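Local coordinates for protein WbmS, polysaccharide deacetylase involved in O-antigen biosynthesis (Bordetella bronchiseptica, PDB 3HFT) that probably removes acetyl groups from a saccharide during O-antigen biosynthesis, as a zinc-containing member of the polysaccharide deacetylase family, at residues F43-A48 with W69-S74; F51-T56 with F207-V212; L89-N94 with V122-H127. One frame throughout, in Å; residues are numbered along the deposited sequence.

Overall arrangement
The three contacts sit round the carboxyl-terminal ends of the parallel strands that form the core of the chain. Interaction 1 pairs strands 39-44 and 67-71 and the loops beyond them. Interaction 2, its centre about 10 Å away, packs helix 50-63, which connects those two strands, against the start of helix 209-214. Interaction 3, about 8 Å from interaction 1, continues from neighbouring strand 87-91 to strand 123-124. Centres of interactions 2 and 3 lie about 17 Å apart, with interaction 1 between them. Along the chain interactions 1 and 2 interleave, and interaction 3 follows interaction 1. Together interactions 1 and 3 supply Asp46, His92 and His127 to one zinc ion.

Interaction 1 of 3, residues F43-A48 with W69-S74; sequences FDIDWA and WFATHS. With EDO (1,2-ethanediol), chain D.
The Phe43 ring lies over one face of the six-membered ring of Trp69 in an offset face-to-face stack, centroids 4.4 Å apart and planes 19° from parallel. In Trp47 one face receives Thr72 CB, a CH-pi contact 3.7 Å from the centroid of the five-membered ring, while at its edge NE1 donates to a water that is also bound to Thr72 O. The His73 ring lies nearly parallel to that of Trp47 but slid aside, with little overlap; its NE2 meets a second water, held by Ala48 O.

The strands that carry Phe43 and Trp69 pair in parallel. Phe70 N gives an almost straight bond of 2.7 Å to Phe43 O, and Ile45 N reaches Phe70 O. Past the strand ends Thr72 takes over: its OG1, set between its own backbone N and carbonyl carbon (chi1 44°), accepts from Trp47 N at 2.9 Å and also shares a hydrogen bond with His73 ND1. A threonine suits this place because its hydroxyl grips a turn amide while its carbon branch covers the indole. Ile45 crosses the His73 side chain at about a right angle, its CG2 3.9 Å from His73 CE1.

Asp44 OD1 passes 3.4 Å from Phe70 CD2, but its salt bridge is with Arg125. The type I' turn from Ile45 to Ala48 carries Asp46. Aromatic stacking thus packs the strands together, while the bond from Trp47 N to Thr72 OG1 ties down the turn, where Asp46 presents OD1 to zinc and leaves OD2 to accept from ethanediol O2 at 2.6 Å.

Interaction 2 of 3, residues F51-T56 with F207-V212; sequences FVLQDT and FHPIHV. With EDO (1,2-ethanediol), chain D; EDO (1,2-ethanediol), chain F.
Val52 lays its CG1 methyl over the first turn of helix 209-214, 3.4 Å from Pro209 C and 3.8 Å from Pro209 CB. That branch is anti to the valine's own backbone N (chi1 171°), which carries it outward from helix 50-63 across to the proline. The same methyl meets Ile210 CD1 more loosely. Leu53 runs alongside the proline, pointing the same way, and brings CD1 to 4.1 Å from Pro209 CG.

One turn further on, Thr56 crosses Pro209 at about a right angle. Its OG1 is 3.2 Å from Pro209 CA and also faces Val212 CB, so the hydroxyl side of this residue is turned to carbon atoms of the other segment. No hydrogen bond joins the two segments; small, branched side chains and a rigid ring simply fit against one another. Pro209 suits the first turn of a helix, where a missing amide hydrogen costs nothing, and its ring gives a firm surface to Val52, Leu53 and Thr56. Asp55 also approaches Val212 CG1, but its carboxylate makes a salt bridge with Arg246.

On the other segment, 207-212, His208 and His211 point away from helix 50-63. His208, at the N-cap position, sends NE2 to O2 of one ethanediol at 2.6 Å, while its ND1 bonds Asp179. His211 NE2 donates to O1 of another ethanediol at 2.7 Å, nearly straight (174°), with the oxygen at the ring edge; that diol also lies over a face of His208. The chemistry is therefore two-sided: hydrocarbon packing seats the helix start against helix 50-63, while its imidazoles bind diols probably left from the crystallisation liquor. Such molecules often mark pockets, so this may be where a saccharide is received.

Interaction 3 of 3, residues L89-N94 with V122-H127; sequences LGVHPN and VSVRSH
His92 and His127 bring NE2 and ND1 to within 3.4 Å of each other, not as a hydrogen bond but because both bind zinc. His127 CG lies opposite its backbone N (chi1 -177°), which carries the ring toward His92 and the metal. The two rings stand obliquely, planes 76° apart, with His127 CA over one face of His92. His92 ND1, the nitrogen turned from the metal, has Arg125 O at 2.8 Å, though the bond is bent (125°) and weak.

The backbones supply firmer bonds. Val91 N donates to Ser123 O, Val91 O accepts from Arg125 N at 3.2 Å, and His127 N donates to Pro93 O at 2.9 Å. A water bonds both Pro93 O and His127 O; another joins Leu89 O to Val122 N. Glycine suits position 90 because Ser123 O sits only 3.3 Å from its CA, where a beta carbon has no room. Val124 CG2 packs on Val91 CG2 and Pro93 CD.

Asn94 OD1, 3.5 Å from His127 CD2, accepts from Asn96 N, in the turn that leads into helix 96-100. Ser123 OG bonds Glu88 and Ser126 OG bonds Val130 O. Arg125 NE bonds Cys148 O, NH1 bonds Thr42 OG1, and the guanidinium makes a cation-pi contact with Tyr175.

Two histidines and the Asp46 carboxylate on one zinc form the Asp-His-His metal site characteristic of the polysaccharide deacetylase family.

Interaction 1 of 3, residues F43-A48 with W69-S74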
loop_
_atom_site.group_PDB
_atom_site.type_symbol
_atom_site.label_atom_id
_atom_site.label_comp_id
_atom_site.label_asym_id
_atom_site.label_seq_id
_atom_site.Cartn_x
_atom_site.Cartn_y
_atom_site.Cartn_z
ATOM N N PHE A 43 18.101 -1.848 0.068
ATOM C CA PHE A 43 18.540 -2.107 1.417
ATOM C C PHE A 43 17.968 -1.099 2.388
ATOM O O PHE A 43 18.232 0.073 2.285
ATOM C CB PHE A 43 20.069 -2.083 1.434
ATOM C CG PHE A 43 20.669 -3.165 0.580
ATOM C CD1 PHE A 43 20.911 -4.419 1.113
ATOM C CD2 PHE A 43 20.941 -2.935 -0.753
ATOM C CE1 PHE A 43 21.387 -5.438 0.319
ATOM C CE2 PHE A 43 21.429 -3.932 -1.561
ATOM C CZ PHE A 43 21.645 -5.187 -1.034
ATOM N N ASP A 44 17.137 -1.577 3.301
ATOM C CA ASP A 44 16.595 -0.798 4.398
ATOM C C ASP A 44 17.618 -0.947 5.555
ATOM O O ASP A 44 17.779 -2.036 6.149
ATOM C CB ASP A 44 15.254 -1.348 4.850
ATOM C CG ASP A 44 14.136 -1.105 3.835
ATOM O OD1 ASP A 44 14.340 -0.364 2.854
ATOM O OD2 ASP A 44 13.038 -1.660 4.050
ATOM N N ILE A 45 18.331 0.123 5.821
ATOM C CA ILE A 45 19.485 0.074 6.734
ATOM C C ILE A 45 19.049 -0.283 8.168
ATOM O O ILE A 45 19.733 -1.018 8.851
ATOM C CB ILE A 45 20.332 1.353 6.581
ATOM C CG1 ILE A 45 20.955 1.386 5.159
ATOM C CG2 ILE A 45 21.440 1.455 7.689
ATOM C CD1 ILE A 45 21.779 2.671 4.835
ATOM N N ASP A 46 17.883 0.196 8.587
ATOM C CA ASP A 46 17.299 -0.108 9.903
ATOM C C ASP A 46 18.279 -0.013 11.072
ATOM O O ASP A 46 18.385 -0.936 11.892
ATOM C CB ASP A 46 16.596 -1.472 9.896
ATOM C CG ASP A 46 15.269 -1.412 9.186
ATOM O OD1 ASP A 46 15.094 -0.458 8.401
ATOM O OD2 ASP A 46 14.421 -2.304 9.397
ATOM N N TRP A 47 18.976 1.109 11.152
ATOM C CA TRP A 47 19.839 1.407 12.298
ATOM C C TRP A 47 20.954 0.397 12.552
ATOM O O TRP A 47 21.459 0.302 13.661
ATOM C CB TRP A 47 18.998 1.624 13.583
ATOM C CG TRP A 47 17.974 2.716 13.385
ATOM C CD1 TRP A 47 18.177 4.055 13.530
ATOM C CD2 TRP A 47 16.621 2.563 12.927
ATOM N NE1 TRP A 47 17.040 4.739 13.209
ATOM C CE2 TRP A 47 16.067 3.857 12.836
ATOM C CE3 TRP A 47 15.827 1.460 12.574
ATOM C CZ2 TRP A 47 14.753 4.088 12.424
ATOM C CZ3 TRP A 47 14.513 1.691 12.166
ATOM C CH2 TRP A 47 13.998 2.996 12.099
ATOM N N ALA A 48 21.368 -0.341 11.529
ATOM C CA ALA A 48 22.489 -1.278 11.679
ATOM C C ALA A 48 23.769 -0.594 12.163
ATOM O O ALA A 48 24.109 0.516 11.754
ATOM C CB ALA A 48 22.750 -1.981 10.349
ATOM N N TRP A 69 19.869 2.322 -1.348
ATOM C CA TRP A 69 20.051 2.168 0.111
ATOM C C TRP A 69 19.177 3.174 0.799
ATOM O O TRP A 69 19.301 4.379 0.531
ATOM C CB TRP A 69 21.533 2.434 0.497
ATOM C CG TRP A 69 22.496 1.520 -0.232
ATOM C CD1 TRP A 69 22.879 1.627 -1.525
ATOM C CD2 TRP A 69 23.117 0.328 0.269
ATOM N NE1 TRP A 69 23.742 0.628 -1.855
ATOM C CE2 TRP A 69 23.900 -0.197 -0.775
ATOM C CE3 TRP A 69 23.141 -0.303 1.513
ATOM C CZ2 TRP A 69 24.639 -1.370 -0.643
ATOM C CZ3 TRP A 69 23.879 -1.477 1.653
ATOM C CH2 TRP A 69 24.637 -1.985 0.578
ATOM N N PHE A 70 18.300 2.714 1.680
ATOM C CA PHE A 70 17.408 3.642 2.380
ATOM C C PHE A 70 17.939 3.935 3.787
ATOM O O PHE A 70 17.979 3.056 4.637
ATOM C CB PHE A 70 15.980 3.115 2.376
ATOM C CG PHE A 70 15.382 3.042 1.015
ATOM C CD1 PHE A 70 14.997 4.202 0.336
ATOM C CD2 PHE A 70 15.147 1.824 0.411
ATOM C CE1 PHE A 70 14.435 4.114 -0.898
ATOM C CE2 PHE A 70 14.570 1.763 -0.830
ATOM C CZ PHE A 70 14.234 2.908 -1.489
ATOM N N ALA A 71 18.378 5.183 3.997
ATOM C CA ALA A 71 19.089 5.556 5.234
ATOM C C ALA A 71 18.158 5.875 6.392
ATOM O O ALA A 71 17.138 6.581 6.233
ATOM C CB ALA A 71 20.016 6.771 4.969
ATOM N N THR A 72 18.520 5.365 7.560
ATOM C CA THR A 72 17.773 5.585 8.786
ATOM C C THR A 72 18.413 6.625 9.690
ATOM O O THR A 72 17.739 7.282 10.467
ATOM C CB THR A 72 17.641 4.272 9.603
ATOM O OG1 THR A 72 18.899 3.568 9.626
ATOM C CG2 THR A 72 16.559 3.367 9.015
ATOM N N HIS A 73 19.721 6.762 9.588
ATOM C CA HIS A 73 20.461 7.537 10.572
ATOM C C HIS A 73 21.771 8.011 9.991
ATOM O O HIS A 73 22.187 7.582 8.918
ATOM C CB HIS A 73 20.688 6.660 11.788
ATOM C CG HIS A 73 21.609 5.518 11.529
ATOM N ND1 HIS A 73 21.179 4.329 10.968
ATOM C CD2 HIS A 73 22.942 5.386 11.726
ATOM C CE1 HIS A 73 22.211 3.510 10.858
ATOM N NE2 HIS A 73 23.295 4.135 11.280
ATOM N N SER A 74 22.413 8.929 10.694
ATOM C CA SER A 74 23.625 9.491 10.201
ATOM C C SER A 74 24.790 8.557 10.530
ATOM O O SER A 74 24.907 8.090 11.667
ATOM C CB SER A 74 23.857 10.838 10.858
ATOM O OG SER A 74 25.051 11.362 10.369
HETATM C C1 EDO D . 13.837 -6.604 11.260
HETATM O O1 EDO D . 13.528 -7.829 10.590
HETATM C C2 EDO D . 14.960 -5.876 10.514
HETATM O O2 EDO D . 14.928 -4.464 10.786
HETATM O O HOH W 1 17.272 7.815 13.440
HETATM O O HOH W 2 25.508 2.492 10.506
#

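Interaction 2 of 3, residues F51-T56 with F207-V212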
loop_
_atom_site.group_PDB
_atom_site.type_symbol
_atom_site.label_atom_id
_atom_site.label_comp_id
_atom_site.label_asym_id
_atom_site.label_seq_id
_atom_site.Cartn_x
_atom_site.Cartn_y
_atom_site.Cartn_z
ATOM N N PHE A 51 29.674 -1.805 11.464
ATOM C CA PHE A 51 30.378 -3.005 10.983
ATOM C C PHE A 51 29.419 -3.897 10.192
ATOM O O PHE A 51 29.801 -4.535 9.206
ATOM C CB PHE A 51 31.077 -3.781 12.124
ATOM C CG PHE A 51 30.146 -4.538 13.032
ATOM C CD1 PHE A 51 29.569 -3.918 14.131
ATOM C CD2 PHE A 51 29.930 -5.900 12.850
ATOM C CE1 PHE A 51 28.725 -4.611 14.983
ATOM C CE2 PHE A 51 29.106 -6.612 13.707
ATOM C CZ PHE A 51 28.492 -5.970 14.771
ATOM N N VAL A 52 28.157 -3.904 10.605
ATOM C CA VAL A 52 27.114 -4.650 9.906
ATOM C C VAL A 52 26.820 -4.012 8.543
ATOM O O VAL A 52 26.755 -4.708 7.540
ATOM C CB VAL A 52 25.838 -4.749 10.765
ATOM C CG1 VAL A 52 24.641 -5.331 9.958
ATOM C CG2 VAL A 52 26.116 -5.570 12.031
ATOM N N LEU A 53 26.650 -2.690 8.502
ATOM C CA LEU A 53 26.371 -2.012 7.229
ATOM C C LEU A 53 27.572 -2.167 6.305
ATOM O O LEU A 53 27.410 -2.467 5.120
ATOM C CB LEU A 53 26.022 -0.527 7.460
ATOM C CG LEU A 53 25.815 0.333 6.210
ATOM C CD1 LEU A 53 24.760 -0.264 5.280
ATOM C CD2 LEU A 53 25.425 1.743 6.630
ATOM N N GLN A 54 28.782 -2.030 6.851
ATOM C CA GLN A 54 29.982 -2.186 6.025
ATOM C C GLN A 54 30.066 -3.547 5.354
ATOM O O GLN A 54 30.492 -3.660 4.213
ATOM C CB GLN A 54 31.263 -1.958 6.814
ATOM C CG GLN A 54 32.505 -1.932 5.882
ATOM C CD GLN A 54 32.494 -0.740 4.943
ATOM O OE1 GLN A 54 32.437 0.388 5.406
ATOM N NE2 GLN A 54 32.529 -0.979 3.631
ATOM N N ASP A 55 29.657 -4.593 6.056
ATOM C CA ASP A 55 29.701 -5.939 5.501
ATOM C C ASP A 55 28.765 -6.065 4.322
ATOM O O ASP A 55 29.106 -6.684 3.304
ATOM C CB ASP A 55 29.317 -6.959 6.580
ATOM C CG ASP A 55 29.023 -8.353 5.999
ATOM O OD1 ASP A 55 29.976 -9.085 5.709
ATOM O OD2 ASP A 55 27.847 -8.705 5.826
ATOM N N THR A 56 27.569 -5.478 4.442
ATOM C CA THR A 56 26.631 -5.510 3.329
ATOM C C THR A 56 27.167 -4.710 2.145
ATOM O O THR A 56 27.127 -5.188 1.030
ATOM C CB THR A 56 25.230 -5.038 3.727
ATOM O OG1 THR A 56 24.727 -5.842 4.798
ATOM C CG2 THR A 56 24.279 -5.206 2.546
ATOM N N PHE A 207 16.419 -6.073 1.349
ATOM C CA PHE A 207 17.270 -6.754 2.344
ATOM C C PHE A 207 17.641 -5.803 3.484
ATOM O O PHE A 207 17.770 -4.612 3.280
ATOM C CB PHE A 207 18.574 -7.225 1.719
ATOM C CG PHE A 207 18.426 -8.343 0.715
ATOM C CD1 PHE A 207 18.182 -8.077 -0.616
ATOM C CD2 PHE A 207 18.587 -9.671 1.112
ATOM C CE1 PHE A 207 18.088 -9.134 -1.542
ATOM C CE2 PHE A 207 18.474 -10.716 0.206
ATOM C CZ PHE A 207 18.212 -10.441 -1.121
ATOM N N HIS A 208 17.848 -6.363 4.663
ATOM C CA HIS A 208 18.370 -5.631 5.820
ATOM C C HIS A 208 19.792 -6.113 6.107
ATOM O O HIS A 208 20.038 -7.314 6.161
ATOM C CB HIS A 208 17.501 -5.857 7.054
ATOM C CG HIS A 208 16.086 -5.421 6.863
ATOM N ND1 HIS A 208 15.133 -6.236 6.278
ATOM C CD2 HIS A 208 15.479 -4.242 7.113
ATOM C CE1 HIS A 208 13.989 -5.573 6.202
ATOM N NE2 HIS A 208 14.173 -4.356 6.690
ATOM N N PRO A 209 20.722 -5.167 6.284
ATOM C CA PRO A 209 22.100 -5.474 6.642
ATOM C C PRO A 209 22.222 -6.473 7.787
ATOM O O PRO A 209 23.018 -7.412 7.675
ATOM C CB PRO A 209 22.669 -4.105 6.995
ATOM C CG PRO A 209 21.986 -3.200 6.038
ATOM C CD PRO A 209 20.551 -3.737 5.983
ATOM N N ILE A 210 21.398 -6.312 8.826
ATOM C CA ILE A 210 21.426 -7.228 9.965
ATOM C C ILE A 210 21.146 -8.664 9.516
ATOM O O ILE A 210 21.810 -9.597 9.971
ATOM C CB ILE A 210 20.481 -6.791 11.141
ATOM C CG1 ILE A 210 20.840 -7.591 12.404
ATOM C CG2 ILE A 210 18.937 -6.911 10.776
ATOM C CD1 ILE A 210 22.349 -7.427 12.897
ATOM N N HIS A 211 20.203 -8.856 8.613
ATOM C CA HIS A 211 19.900 -10.236 8.186
ATOM C C HIS A 211 20.931 -10.770 7.227
ATOM O O HIS A 211 21.224 -11.965 7.217
ATOM C CB HIS A 211 18.488 -10.352 7.618
ATOM C CG HIS A 211 17.428 -10.024 8.612
ATOM N ND1 HIS A 211 17.424 -10.554 9.878
ATOM C CD2 HIS A 211 16.369 -9.187 8.548
ATOM C CE1 HIS A 211 16.389 -10.080 10.546
ATOM N NE2 HIS A 211 15.727 -9.252 9.757
ATOM N N VAL A 212 21.506 -9.896 6.409
ATOM C CA VAL A 212 22.606 -10.331 5.523
ATOM C C VAL A 212 23.798 -10.724 6.408
ATOM O O VAL A 212 24.437 -11.734 6.190
ATOM C CB VAL A 212 22.972 -9.224 4.485
ATOM C CG1 VAL A 212 24.200 -9.607 3.633
ATOM C CG2 VAL A 212 21.731 -8.928 3.575
HETATM C C1 EDO D . 13.837 -6.604 11.260
HETATM O O1 EDO D . 13.528 -7.829 10.590
HETATM C C2 EDO D . 14.960 -5.876 10.514
HETATM O O2 EDO D . 14.928 -4.464 10.786
HETATM C C1 EDO F . 10.071 -2.001 6.293
HETATM O O1 EDO F . 10.218 -1.637 7.682
HETATM C C2 EDO F . 11.256 -2.890 5.915
HETATM O O2 EDO F . 12.516 -2.361 6.430
#

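Interaction 3 of 3, residues L89-N94 with V122-H127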
loop_
_atom_site.group_PDB
_atom_site.type_symbol
_atom_site.label_atom_id
_atom_site.label_comp_id
_atom_site.label_asym_id
_atom_site.label_seq_id
_atom_site.Cartn_x
_atom_site.Cartn_y
_atom_site.Cartn_z
ATOM N N LEU A 89 21.382 6.672 -2.824
ATOM C CA LEU A 89 21.031 6.851 -1.424
ATOM C C LEU A 89 19.623 7.454 -1.382
ATOM O O LEU A 89 19.355 8.480 -2.019
ATOM C CB LEU A 89 22.019 7.782 -0.727
ATOM C CG LEU A 89 21.818 8.022 0.784
ATOM C CD1 LEU A 89 21.935 6.722 1.599
ATOM C CD2 LEU A 89 22.774 9.109 1.335
ATOM N N GLY A 90 18.736 6.793 -0.646
ATOM C CA GLY A 90 17.401 7.292 -0.385
ATOM C C GLY A 90 17.195 7.361 1.122
ATOM O O GLY A 90 18.152 7.186 1.909
ATOM N N VAL A 91 15.959 7.632 1.532
ATOM C CA VAL A 91 15.627 7.794 2.961
ATOM C C VAL A 91 14.635 6.763 3.466
ATOM O O VAL A 91 13.796 6.263 2.705
ATOM C CB VAL A 91 15.125 9.263 3.252
ATOM C CG1 VAL A 91 16.288 10.220 3.145
ATOM C CG2 VAL A 91 13.970 9.659 2.307
ATOM N N HIS A 92 14.772 6.458 4.757
ATOM C CA HIS A 92 13.941 5.516 5.475
ATOM C C HIS A 92 13.387 6.175 6.749
ATOM O O HIS A 92 13.803 5.868 7.867
ATOM C CB HIS A 92 14.765 4.271 5.799
ATOM C CG HIS A 92 13.956 3.035 6.043
ATOM N ND1 HIS A 92 13.106 2.493 5.105
ATOM C CD2 HIS A 92 13.936 2.187 7.103
ATOM C CE1 HIS A 92 12.568 1.385 5.590
ATOM N NE2 HIS A 92 13.051 1.183 6.803
ATOM N N PRO A 93 12.419 7.081 6.577
ATOM C CA PRO A 93 11.828 7.803 7.695
ATOM C C PRO A 93 11.035 6.854 8.597
ATOM O O PRO A 93 10.438 5.881 8.103
ATOM C CB PRO A 93 10.878 8.793 7.001
ATOM C CG PRO A 93 10.503 8.123 5.757
ATOM C CD PRO A 93 11.772 7.450 5.300
ATOM N N ASN A 94 11.041 7.147 9.899
ATOM C CA ASN A 94 10.342 6.341 10.883
ATOM C C ASN A 94 9.183 7.068 11.524
ATOM O O ASN A 94 9.378 7.919 12.424
ATOM C CB ASN A 94 11.296 5.921 11.982
ATOM C CG ASN A 94 10.638 5.002 12.990
ATOM O OD1 ASN A 94 9.592 4.391 12.730
ATOM N ND2 ASN A 94 11.272 4.867 14.129
ATOM N N VAL A 122 15.705 11.245 -4.183
ATOM C CA VAL A 122 14.456 11.073 -4.920
ATOM C C VAL A 122 13.669 9.835 -4.542
ATOM O O VAL A 122 12.515 9.698 -4.928
ATOM C CB VAL A 122 14.711 11.049 -6.459
ATOM C CG1 VAL A 122 15.303 12.423 -6.919
ATOM C CG2 VAL A 122 15.618 9.891 -6.859
ATOM N N SER A 123 14.265 8.929 -3.782
ATOM C CA SER A 123 13.603 7.666 -3.455
ATOM C C SER A 123 13.378 7.485 -1.959
ATOM O O SER A 123 14.233 7.828 -1.146
ATOM C CB SER A 123 14.370 6.467 -4.041
ATOM O OG SER A 123 14.450 6.539 -5.460
ATOM N N VAL A 124 12.220 6.924 -1.601
ATOM C CA VAL A 124 11.871 6.720 -0.216
ATOM C C VAL A 124 11.113 5.427 0.021
ATOM O O VAL A 124 10.275 5.017 -0.793
ATOM C CB VAL A 124 10.991 7.908 0.326
ATOM C CG1 VAL A 124 9.710 8.095 -0.534
ATOM C CG2 VAL A 124 10.611 7.690 1.795
ATOM N N ARG A 125 11.422 4.784 1.144
ATOM C CA ARG A 125 10.615 3.686 1.665
ATOM C C ARG A 125 10.486 3.976 3.140
ATOM O O ARG A 125 11.486 4.333 3.784
ATOM C CB ARG A 125 11.239 2.311 1.465
ATOM C CG ARG A 125 10.324 1.192 1.965
ATOM C CD ARG A 125 10.993 -0.123 1.737
ATOM N NE ARG A 125 11.031 -0.503 0.337
ATOM C CZ ARG A 125 12.055 -1.124 -0.249
ATOM N NH1 ARG A 125 13.191 -1.342 0.400
ATOM N NH2 ARG A 125 11.958 -1.487 -1.518
ATOM N N SER A 126 9.257 3.882 3.654
ATOM C CA SER A 126 8.991 4.160 5.069
ATOM C C SER A 126 9.305 2.964 5.939
ATOM O O SER A 126 8.995 1.832 5.579
ATOM C CB SER A 126 7.531 4.530 5.291
ATOM O OG SER A 126 7.185 5.706 4.580
ATOM N N HIS A 127 9.912 3.214 7.107
ATOM C CA HIS A 127 10.101 2.164 8.075
ATOM C C HIS A 127 8.718 1.643 8.431
ATOM O O HIS A 127 7.772 2.436 8.600
ATOM C CB HIS A 127 10.815 2.623 9.341
ATOM C CG HIS A 127 11.063 1.491 10.282
ATOM N ND1 HIS A 127 11.804 0.388 9.912
ATOM C CD2 HIS A 127 10.618 1.250 11.540
ATOM C CE1 HIS A 127 11.844 -0.465 10.925
ATOM N NE2 HIS A 127 11.120 0.028 11.917
HETATM O O HOH W 3 17.271 8.762 -3.793
HETATM O O HOH W 4 7.781 5.063 8.821
#